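Local coordinates for 3-oxosteroid 1-dehydrogenase (Sterolibacterium denitrificans, PDB 7P18), which probably catalyses the FAD-dependent 1,2-dehydrogenation of 3-oxosteroids, passing the electrons to an acceptor and yielding 3-oxo-Delta(1)-steroids, at residues E37-S49 / L142-T154. Numbering follows the deposited sequence.
With FAD (flavin-adenine dinucleotide), chain C.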
ATOM      1  N   GLU A  37      16.159 -12.732  -0.352  1.00 26.37           N
ATOM      2  CA  GLU A  37      14.677 -12.768  -0.498  1.00 26.11           C
ATOM      3  C   GLU A  37      14.168 -14.182  -0.146  1.00 26.79           C
ATOM      4  O   GLU A  37      14.724 -15.161  -0.701  1.00 24.87           O
ATOM      5  CB  GLU A  37      14.284 -12.346  -1.919  1.00 26.10           C
ATOM      6  CG  GLU A  37      12.818 -12.638  -2.276  1.00 25.62           C
ATOM      7  CD  GLU A  37      11.784 -12.022  -1.375  1.00 25.72           C
ATOM      8  OE1 GLU A  37      11.990 -10.828  -0.988  1.00 26.82           O
ATOM      9  OE2 GLU A  37      10.770 -12.717  -1.067  1.00 27.08           O
ATOM     10  N   LYS A  38      13.205 -14.260   0.774  1.00 25.77           N
ATOM     11  CA  LYS A  38      12.571 -15.502   1.294  1.00 27.02           C
ATOM     12  C   LYS A  38      11.927 -16.255   0.126  1.00 29.42           C
ATOM     13  O   LYS A  38      12.138 -17.470   0.057  1.00 25.27           O
ATOM     14  CB  LYS A  38      11.570 -15.164   2.400  1.00 28.40           C
ATOM     15  CG  LYS A  38      10.564 -16.233   2.843  1.00 28.73           C
ATOM     16  CD  LYS A  38       9.798 -15.634   4.012  1.00 28.62           C
ATOM     17  CE  LYS A  38       8.641 -16.434   4.512  1.00 30.13           C
ATOM     18  NZ  LYS A  38       8.153 -15.900   5.789  1.00 30.80           N
ATOM     19  N   SER A  39      11.233 -15.552  -0.771  1.00 26.24           N
ATOM     20  CA  SER A  39      10.279 -16.167  -1.726  1.00 27.74           C
ATOM     21  C   SER A  39      10.984 -16.404  -3.057  1.00 26.17           C
ATOM     22  O   SER A  39      12.170 -16.058  -3.203  1.00 28.51           O
ATOM     23  CB  SER A  39       9.016 -15.350  -1.872  1.00 28.84           C
ATOM     24  OG  SER A  39       9.178 -14.331  -2.831  1.00 25.22           O
ATOM     25  N   ASP A  40      10.236 -16.950  -4.008  1.00 28.12           N
ATOM     26  CA  ASP A  40      10.685 -17.283  -5.384  1.00 29.37           C
ATOM     27  C   ASP A  40      10.621 -16.035  -6.257  1.00 27.70           C
ATOM     28  O   ASP A  40      11.056 -16.126  -7.406  1.00 30.46           O
ATOM     29  CB  ASP A  40       9.807 -18.399  -5.986  1.00 32.39           C
ATOM     30  CG  ASP A  40       8.323 -18.086  -5.993  1.00 35.72           C
ATOM     31  OD1 ASP A  40       7.775 -17.669  -4.936  1.00 39.88           O
ATOM     32  OD2 ASP A  40       7.712 -18.226  -7.050  1.00 45.00           O
ATOM     33  N   LYS A  41      10.106 -14.903  -5.738  1.00 28.42           N
ATOM     34  CA  LYS A  41       9.940 -13.656  -6.539  1.00 25.55           C
ATOM     35  C   LYS A  41      10.558 -12.471  -5.767  1.00 23.57           C
ATOM     36  O   LYS A  41      10.535 -12.517  -4.540  1.00 23.64           O
ATOM     37  CB  LYS A  41       8.470 -13.349  -6.814  1.00 26.57           C
ATOM     38  CG  LYS A  41       7.642 -14.450  -7.479  1.00 28.06           C
ATOM     39  CD  LYS A  41       8.026 -14.703  -8.930  1.00 28.07           C
ATOM     40  CE  LYS A  41       7.284 -15.874  -9.560  1.00 29.45           C
ATOM     41  NZ  LYS A  41       7.833 -16.166 -10.911  1.00 30.40           N
ATOM     42  N   TYR A  42      11.069 -11.457  -6.468  1.00 25.58           N
ATOM     43  CA  TYR A  42      11.518 -10.176  -5.847  1.00 25.70           C
ATOM     44  C   TYR A  42      10.364  -9.162  -5.901  1.00 25.27           C
ATOM     45  O   TYR A  42       9.491  -9.265  -6.795  1.00 25.38           O
ATOM     46  CB  TYR A  42      12.783  -9.615  -6.494  1.00 25.59           C
ATOM     47  CG  TYR A  42      12.715  -9.372  -7.976  1.00 30.53           C
ATOM     48  CD1 TYR A  42      12.177  -8.200  -8.476  1.00 28.45           C
ATOM     49  CD2 TYR A  42      13.191 -10.312  -8.885  1.00 28.99           C
ATOM     50  CE1 TYR A  42      12.103  -7.970  -9.833  1.00 27.23           C
ATOM     51  CE2 TYR A  42      13.120 -10.085 -10.251  1.00 25.83           C
ATOM     52  CZ  TYR A  42      12.576  -8.911 -10.722  1.00 25.06           C
ATOM     53  OH  TYR A  42      12.506  -8.647 -12.046  1.00 29.21           O
ATOM     54  N   GLY A  43      10.355  -8.211  -4.961  1.00 24.60           N
ATOM     55  CA  GLY A  43       9.444  -7.051  -5.019  1.00 25.02           C
ATOM     56  C   GLY A  43       8.430  -7.023  -3.905  1.00 25.18           C
ATOM     57  O   GLY A  43       8.053  -5.910  -3.520  1.00 25.62           O
ATOM     58  N   GLY A  44       8.013  -8.177  -3.364  1.00 24.96           N
ATOM     59  CA  GLY A  44       7.090  -8.233  -2.209  1.00 24.58           C
ATOM     60  C   GLY A  44       5.803  -7.455  -2.432  1.00 23.59           C
ATOM     61  O   GLY A  44       5.374  -7.325  -3.595  1.00 24.74           O
ATOM     62  N   THR A  45       5.199  -6.926  -1.365  1.00 22.39           N
ATOM     63  CA  THR A  45       3.940  -6.126  -1.467  1.00 23.50           C
ATOM     64  C   THR A  45       4.211  -4.917  -2.357  1.00 23.86           C
ATOM     65  O   THR A  45       3.300  -4.473  -3.064  1.00 21.90           O
ATOM     66  CB  THR A  45       3.419  -5.679  -0.101  1.00 22.08           C
ATOM     67  OG1 THR A  45       3.504  -6.748   0.854  1.00 23.94           O
ATOM     68  CG2 THR A  45       2.005  -5.161  -0.204  1.00 20.83           C
ATOM     69  N   SER A  46       5.448  -4.408  -2.324  1.00 23.80           N
ATOM     70  CA  SER A  46       5.825  -3.197  -3.083  1.00 22.23           C
ATOM     71  C   SER A  46       5.443  -3.422  -4.556  1.00 21.89           C
ATOM     72  O   SER A  46       4.850  -2.526  -5.197  1.00 23.78           O
ATOM     73  CB  SER A  46       7.316  -2.928  -2.866  1.00 21.91           C
ATOM     74  OG  SER A  46       7.623  -2.721  -1.487  1.00 20.86           O
ATOM     75  N   ALA A  47       5.753  -4.607  -5.073  1.00 22.01           N
ATOM     76  CA  ALA A  47       5.564  -4.955  -6.499  1.00 23.74           C
ATOM     77  C   ALA A  47       4.081  -4.943  -6.891  1.00 25.69           C
ATOM     78  O   ALA A  47       3.799  -4.653  -8.069  1.00 27.80           O
ATOM     79  CB  ALA A  47       6.210  -6.287  -6.767  1.00 23.52           C
ATOM     80  N   VAL A  48       3.170  -5.262  -5.964  1.00 24.80           N
ATOM     81  CA  VAL A  48       1.712  -5.368  -6.251  1.00 24.41           C
ATOM     82  C   VAL A  48       0.987  -4.091  -5.819  1.00 24.93           C
ATOM     83  O   VAL A  48      -0.241  -4.074  -5.822  1.00 24.53           O
ATOM     84  CB  VAL A  48       1.122  -6.657  -5.628  1.00 25.18           C
ATOM     85  CG1 VAL A  48       1.824  -7.884  -6.175  1.00 24.65           C
ATOM     86  CG2 VAL A  48       1.127  -6.657  -4.117  1.00 26.71           C
ATOM     87  N   SER A  49       1.735  -3.028  -5.499  1.00 24.59           N
ATOM     88  CA  SER A  49       1.205  -1.775  -4.937  1.00 22.49           C
ATOM     89  C   SER A  49       0.944  -0.772  -6.049  1.00 22.33           C
ATOM     90  O   SER A  49       1.232  -1.091  -7.209  1.00 23.95           O
ATOM     91  CB  SER A  49       2.170  -1.217  -3.907  1.00 23.27           C
ATOM     92  OG  SER A  49       3.266  -0.596  -4.531  1.00 21.84           O
ATOM     93  N   LEU A 142      14.985  -6.043 -18.171  1.00 33.49           N
ATOM     94  CA  LEU A 142      15.348  -7.038 -17.135  1.00 35.33           C
ATOM     95  C   LEU A 142      15.953  -8.323 -17.738  1.00 36.43           C
ATOM     96  O   LEU A 142      16.505  -9.121 -16.947  1.00 32.25           O
ATOM     97  CB  LEU A 142      14.098  -7.371 -16.324  1.00 36.56           C
ATOM     98  CG  LEU A 142      13.557  -6.204 -15.495  1.00 32.98           C
ATOM     99  CD1 LEU A 142      12.189  -6.562 -14.967  1.00 32.38           C
ATOM    100  CD2 LEU A 142      14.531  -5.861 -14.374  1.00 34.82           C
ATOM    101  N   GLY A 143      15.825  -8.547 -19.047  1.00 38.43           N
ATOM    102  CA  GLY A 143      16.135  -9.859 -19.652  1.00 38.14           C
ATOM    103  C   GLY A 143      15.454 -10.980 -18.872  1.00 35.62           C
ATOM    104  O   GLY A 143      14.256 -10.831 -18.515  1.00 35.84           O
ATOM    105  N   ASP A 144      16.203 -12.036 -18.544  1.00 39.08           N
ATOM    106  CA  ASP A 144      15.642 -13.269 -17.939  1.00 40.36           C
ATOM    107  C   ASP A 144      15.147 -12.993 -16.508  1.00 38.88           C
ATOM    108  O   ASP A 144      14.325 -13.785 -16.028  1.00 36.95           O
ATOM    109  CB  ASP A 144      16.651 -14.414 -17.983  1.00 48.03           C
ATOM    110  CG  ASP A 144      16.952 -14.891 -19.392  1.00 48.22           C
ATOM    111  OD1 ASP A 144      16.036 -14.893 -20.237  1.00 51.61           O
ATOM    112  OD2 ASP A 144      18.106 -15.242 -19.627  1.00 59.65           O
ATOM    113  N   GLU A 145      15.553 -11.886 -15.866  1.00 37.68           N
ATOM    114  CA  GLU A 145      15.079 -11.561 -14.484  1.00 33.84           C
ATOM    115  C   GLU A 145      13.613 -11.123 -14.481  1.00 30.22           C
ATOM    116  O   GLU A 145      12.984 -11.157 -13.398  1.00 30.74           O
ATOM    117  CB  GLU A 145      16.022 -10.561 -13.815  1.00 35.04           C
ATOM    118  CG  GLU A 145      17.333 -11.203 -13.383  1.00 39.45           C
ATOM    119  CD  GLU A 145      17.188 -12.380 -12.432  1.00 40.31           C
ATOM    120  OE1 GLU A 145      16.140 -12.483 -11.745  1.00 44.33           O
ATOM    121  OE2 GLU A 145      18.098 -13.215 -12.423  1.00 45.74           O
ATOM    122  N   PHE A 146      13.028 -10.792 -15.630  1.00 32.65           N
ATOM    123  CA  PHE A 146      11.574 -10.560 -15.726  1.00 34.90           C
ATOM    124  C   PHE A 146      10.820 -11.771 -15.163  1.00 33.62           C
ATOM    125  O   PHE A 146       9.796 -11.579 -14.474  1.00 33.30           O
ATOM    126  CB  PHE A 146      11.149 -10.218 -17.151  1.00 35.55           C
ATOM    127  CG  PHE A 146       9.661 -10.031 -17.276  1.00 35.19           C
ATOM    128  CD1 PHE A 146       9.021  -9.028 -16.564  1.00 34.05           C
ATOM    129  CD2 PHE A 146       8.893 -10.889 -18.061  1.00 38.37           C
ATOM    130  CE1 PHE A 146       7.656  -8.848 -16.658  1.00 35.32           C
ATOM    131  CE2 PHE A 146       7.517 -10.744 -18.107  1.00 36.71           C
ATOM    132  CZ  PHE A 146       6.909  -9.702 -17.445  1.00 40.58           C
ATOM    133  N   ALA A 147      11.346 -12.985 -15.357  1.00 32.87           N
ATOM    134  CA  ALA A 147      10.671 -14.237 -14.937  1.00 35.13           C
ATOM    135  C   ALA A 147      10.462 -14.254 -13.418  1.00 34.29           C
ATOM    136  O   ALA A 147       9.539 -14.934 -12.967  1.00 34.53           O
ATOM    137  CB  ALA A 147      11.476 -15.446 -15.392  1.00 35.15           C
ATOM    138  N   ASN A 148      11.286 -13.518 -12.658  1.00 32.64           N
ATOM    139  CA  ASN A 148      11.300 -13.558 -11.171  1.00 29.16           C
ATOM    140  C   ASN A 148      10.634 -12.327 -10.533  1.00 28.52           C
ATOM    141  O   ASN A 148      10.615 -12.263  -9.281  1.00 29.97           O
ATOM    142  CB  ASN A 148      12.737 -13.744 -10.690  1.00 31.62           C
ATOM    143  CG  ASN A 148      13.330 -15.053 -11.172  1.00 36.55           C
ATOM    144  OD1 ASN A 148      12.659 -16.091 -11.126  1.00 30.58           O
ATOM    145  ND2 ASN A 148      14.590 -14.998 -11.591  1.00 32.22           N
ATOM    146  N   LEU A 149      10.058 -11.419 -11.325  1.00 28.57           N
ATOM    147  CA  LEU A 149       9.265 -10.268 -10.805  1.00 29.47           C
ATOM    148  C   LEU A 149       7.952 -10.789 -10.213  1.00 28.83           C
ATOM    149  O   LEU A 149       7.226 -11.572 -10.908  1.00 28.89           O
ATOM    150  CB  LEU A 149       9.011  -9.270 -11.937  1.00 28.38           C
ATOM    151  CG  LEU A 149       8.060  -8.101 -11.645  1.00 30.67           C
ATOM    152  CD1 LEU A 149       8.589  -7.192 -10.545  1.00 29.19           C
ATOM    153  CD2 LEU A 149       7.829  -7.286 -12.903  1.00 31.12           C
ATOM    154  N   ARG A 150       7.629 -10.376  -8.989  1.00 25.58           N
ATOM    155  CA  ARG A 150       6.267 -10.587  -8.425  1.00 25.60           C
ATOM    156  C   ARG A 150       5.288  -9.788  -9.276  1.00 28.05           C
ATOM    157  O   ARG A 150       5.476  -8.553  -9.377  1.00 27.56           O
ATOM    158  CB  ARG A 150       6.170 -10.198  -6.946  1.00 25.63           C
ATOM    159  CG  ARG A 150       4.813 -10.527  -6.333  1.00 24.57           C
ATOM    160  CD  ARG A 150       4.838 -10.507  -4.816  1.00 25.78           C
ATOM    161  NE  ARG A 150       5.780 -11.491  -4.289  1.00 26.28           N
ATOM    162  CZ  ARG A 150       5.495 -12.794  -4.142  1.00 28.81           C
ATOM    163  NH1 ARG A 150       4.302 -13.250  -4.508  1.00 26.80           N
ATOM    164  NH2 ARG A 150       6.403 -13.639  -3.684  1.00 26.79           N
ATOM    165  N   MET A 151       4.315 -10.432  -9.932  1.00 27.12           N
ATOM    166  CA  MET A 151       3.546  -9.757 -11.007  1.00 28.03           C
ATOM    167  C   MET A 151       2.357  -9.011 -10.417  1.00 26.73           C
ATOM    168  O   MET A 151       1.769  -9.453  -9.402  1.00 28.98           O
ATOM    169  CB  MET A 151       3.089 -10.737 -12.089  1.00 32.84           C
ATOM    170  CG  MET A 151       4.246 -11.390 -12.809  1.00 29.78           C
ATOM    171  SD  MET A 151       5.347 -10.299 -13.741  1.00 33.64           S
ATOM    172  CE  MET A 151       4.179  -9.483 -14.810  1.00 36.62           C
ATOM    173  N   ALA A 152       2.026  -7.896 -11.043  1.00 26.31           N
ATOM    174  CA  ALA A 152       0.883  -7.030 -10.701  1.00 29.42           C
ATOM    175  C   ALA A 152      -0.391  -7.881 -10.663  1.00 31.59           C
ATOM    176  O   ALA A 152      -0.573  -8.763 -11.534  1.00 28.39           O
ATOM    177  CB  ALA A 152       0.769  -5.887 -11.689  1.00 27.87           C
ATOM    178  N   TYR A 153      -1.246  -7.612  -9.686  1.00 32.17           N
ATOM    179  CA  TYR A 153      -2.637  -8.127  -9.623  1.00 34.85           C
ATOM    180  C   TYR A 153      -3.393  -7.647 -10.878  1.00 40.56           C
ATOM    181  O   TYR A 153      -3.248  -6.479 -11.290  1.00 36.95           O
ATOM    182  CB  TYR A 153      -3.296  -7.681  -8.323  1.00 36.30           C
ATOM    183  CG  TYR A 153      -2.660  -8.140  -7.028  1.00 37.50           C
ATOM    184  CD1 TYR A 153      -2.080  -9.395  -6.873  1.00 38.95           C
ATOM    185  CD2 TYR A 153      -2.712  -7.320  -5.909  1.00 35.36           C
ATOM    186  CE1 TYR A 153      -1.556  -9.813  -5.653  1.00 33.12           C
ATOM    187  CE2 TYR A 153      -2.199  -7.727  -4.688  1.00 33.51           C
ATOM    188  CZ  TYR A 153      -1.615  -8.977  -4.555  1.00 33.93           C
ATOM    189  OH  TYR A 153      -1.139  -9.351  -3.317  1.00 33.66           O
ATOM    190  N   THR A 154      -4.147  -8.526 -11.538  1.00 41.52           N
ATOM    191  CA  THR A 154      -4.633  -8.288 -12.932  1.00 43.38           C
ATOM    192  C   THR A 154      -5.645  -7.137 -12.911  1.00 43.02           C
ATOM    193  O   THR A 154      -5.798  -6.465 -13.949  1.00 49.91           O
ATOM    194  CB  THR A 154      -5.209  -9.566 -13.571  1.00 48.44           C
ATOM    195  OG1 THR A 154      -6.340  -9.928 -12.787  1.00 51.19           O
ATOM    196  CG2 THR A 154      -4.229 -10.715 -13.637  1.00 52.68           C
TER
HETATM  197  PA  FAD C 601       7.393  -5.725   1.074  1.00 22.25           P
HETATM  198  O1A FAD C 601       7.231  -4.839  -0.108  1.00 20.93           O
HETATM  199  O2A FAD C 601       6.260  -6.703   1.234  1.00 21.24           O
HETATM  200  O5B FAD C 601       8.775  -6.481   0.908  1.00 22.27           O
HETATM  201  C5B FAD C 601       9.197  -7.402   1.949  1.00 21.40           C
HETATM  202  C4B FAD C 601       9.925  -8.538   1.298  1.00 20.82           C
HETATM  203  O4B FAD C 601      10.645  -9.279   2.320  1.00 24.47           O
HETATM  204  C3B FAD C 601       9.041  -9.566   0.561  1.00 22.05           C
HETATM  205  O3B FAD C 601       9.524  -9.810  -0.755  1.00 22.28           O
HETATM  206  C2B FAD C 601       9.115 -10.806   1.457  1.00 24.19           C
HETATM  207  O2B FAD C 601       8.852 -12.014   0.756  1.00 23.55           O
HETATM  208  C1B FAD C 601      10.502 -10.655   2.082  1.00 23.41           C
HETATM  209  N9A FAD C 601      10.699 -11.398   3.327  1.00 24.23           N
HETATM  210  C8A FAD C 601       9.798 -11.677   4.315  1.00 22.74           C
HETATM  211  N7A FAD C 601      10.301 -12.468   5.258  1.00 24.82           N
HETATM  212  C5A FAD C 601      11.621 -12.670   4.876  1.00 22.91           C
HETATM  213  C6A FAD C 601      12.683 -13.400   5.452  1.00 22.67           C
HETATM  214  N6A FAD C 601      12.571 -14.152   6.553  1.00 22.78           N
HETATM  215  N1A FAD C 601      13.867 -13.387   4.803  1.00 22.24           N
HETATM  216  C2A FAD C 601      13.970 -12.674   3.678  1.00 23.26           C
HETATM  217  N3A FAD C 601      13.026 -12.011   3.002  1.00 23.85           N
HETATM  218  C4A FAD C 601      11.867 -12.027   3.685  1.00 24.95           C
HETATM  219  N1  FAD C 601       1.740   1.920  -0.132  1.00 21.16           N
HETATM  220  C2  FAD C 601       2.138   3.123  -0.607  1.00 23.27           C
HETATM  221  O2  FAD C 601       2.812   3.896   0.099  1.00 21.63           O
HETATM  222  N3  FAD C 601       1.855   3.514  -1.853  1.00 21.91           N
HETATM  223  C4  FAD C 601       0.920   2.866  -2.634  1.00 24.80           C
HETATM  224  O4  FAD C 601       0.791   3.216  -3.802  1.00 23.17           O
HETATM  225  C4X FAD C 601       0.440   1.610  -2.173  1.00 24.67           C
HETATM  226  N5  FAD C 601      -0.428   0.935  -2.909  1.00 24.67           N
HETATM  227  C5X FAD C 601      -0.808  -0.309  -2.464  1.00 22.08           C
HETATM  228  C6  FAD C 601      -1.659  -1.094  -3.276  1.00 25.62           C
HETATM  229  C7  FAD C 601      -1.968  -2.408  -2.948  1.00 25.05           C
HETATM  230  C7M FAD C 601      -2.857  -3.241  -3.848  1.00 24.43           C
HETATM  231  C8  FAD C 601      -1.373  -2.983  -1.811  1.00 23.71           C
HETATM  232  C8M FAD C 601      -1.668  -4.426  -1.441  1.00 27.91           C
HETATM  233  C9  FAD C 601      -0.609  -2.202  -0.966  1.00 22.55           C
HETATM  234  C9A FAD C 601      -0.262  -0.876  -1.291  1.00 23.19           C
HETATM  235  N10 FAD C 601       0.530  -0.066  -0.463  1.00 22.20           N
HETATM  236  C10 FAD C 601       0.934   1.193  -0.888  1.00 23.65           C
HETATM  237  C1' FAD C 601       1.170  -0.618   0.736  1.00 20.37           C
HETATM  238  C2' FAD C 601       2.609  -1.065   0.398  1.00 20.47           C
HETATM  239  O2' FAD C 601       2.660  -1.958  -0.714  1.00 19.97           O
HETATM  240  C3' FAD C 601       3.332  -1.706   1.594  1.00 19.24           C
HETATM  241  O3' FAD C 601       3.029  -1.034   2.819  1.00 20.05           O
HETATM  242  C4' FAD C 601       4.825  -1.768   1.349  1.00 20.17           C
HETATM  243  O4' FAD C 601       5.036  -2.423   0.106  1.00 21.86           O
HETATM  244  C5' FAD C 601       5.604  -2.466   2.443  1.00 20.20           C
HETATM  245  O5' FAD C 601       6.970  -2.521   1.989  1.00 20.79           O
HETATM  246  P   FAD C 601       8.035  -3.410   2.765  1.00 21.66           P
HETATM  247  O1P FAD C 601       9.257  -3.212   1.976  1.00 21.93           O
HETATM  248  O2P FAD C 601       7.995  -3.213   4.214  1.00 20.91           O
HETATM  249  O3P FAD C 601       7.514  -4.935   2.480  1.00 22.35           O
HETATM  250  O   HOH W   1      10.462 -16.974 -10.150  1.00 32.55           O
HETATM  251  O   HOH W   2       5.532 -16.317  -3.888  1.00 35.83           O
HETATM  252  O   HOH W   3       8.547 -11.058  -3.337  1.00 24.00           O
HETATM  253  O   HOH W   4       6.904 -13.789 -12.278  1.00 30.62           O
HETATM  254  O   HOH W   5      -0.679  -5.124  -8.502  1.00 31.92           O
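Tyr42 meets 142-154 with both its backbone and its ring. Tyr42 N donates to Asn148 O (3.0 Å), and Tyr42 O accepts from Arg150 N (3.1 Å), a single beta bridge centred on Tyr42 and Leu149. The phenol, swung between its own N and carbonyl carbon (chi1 57°), lies with Leu149 CA over one face, a CH-pi contact, and Tyr42 OH donates to Glu145 O at 2.9 Å. That carbonyl is gripped twice, from opposite faces of its plane, since Asn148 N also reaches it. A phenylalanine here would probably keep the face on Leu149 but leave Glu145 O with Asn148 N alone of these two donors, and 37-49 without its hydroxyl link to the 3-10 segment.

Lys41 NZ donates to Ala147 O in the carbonyl plane (2.9 Å), and NZ also donates to two waters, one of which donates to Asp40 O and Asn148 OD1, the other to Leu149 O. In this Rossmann-type flavoprotein, 37-49 leaves strand 33-36 and runs along FAD: Glu37 OE1 and OE2 accept from FAD O3B and O2B, the adenosine ribose hydroxyls, while Thr45 N and OG1 both donate to FAD O2A, Ser46 N and OG to O1A. Arg150, bent at chi3 (-61°), brings NH2 to Ser39 OG at 3.0 Å, in the guanidinium plane but with a bent N-H...O angle of 133°. Ser39 OG in turn accepts from Lys41 N, an ST turn. One water joins Arg150 NH2 to Asp40 OD1; another accepts hydrogen bonds from Arg150 NE and Gly44 N, donates to Lys41 O, and lies 3.0 Å from FAD O3B. Farther along, Val48 CB sits over the Tyr153 ring, 3.8 Å from its centroid, while the Tyr153 hydroxyl bonds to Ala294 O and a water links Val48 O to Tyr153 N.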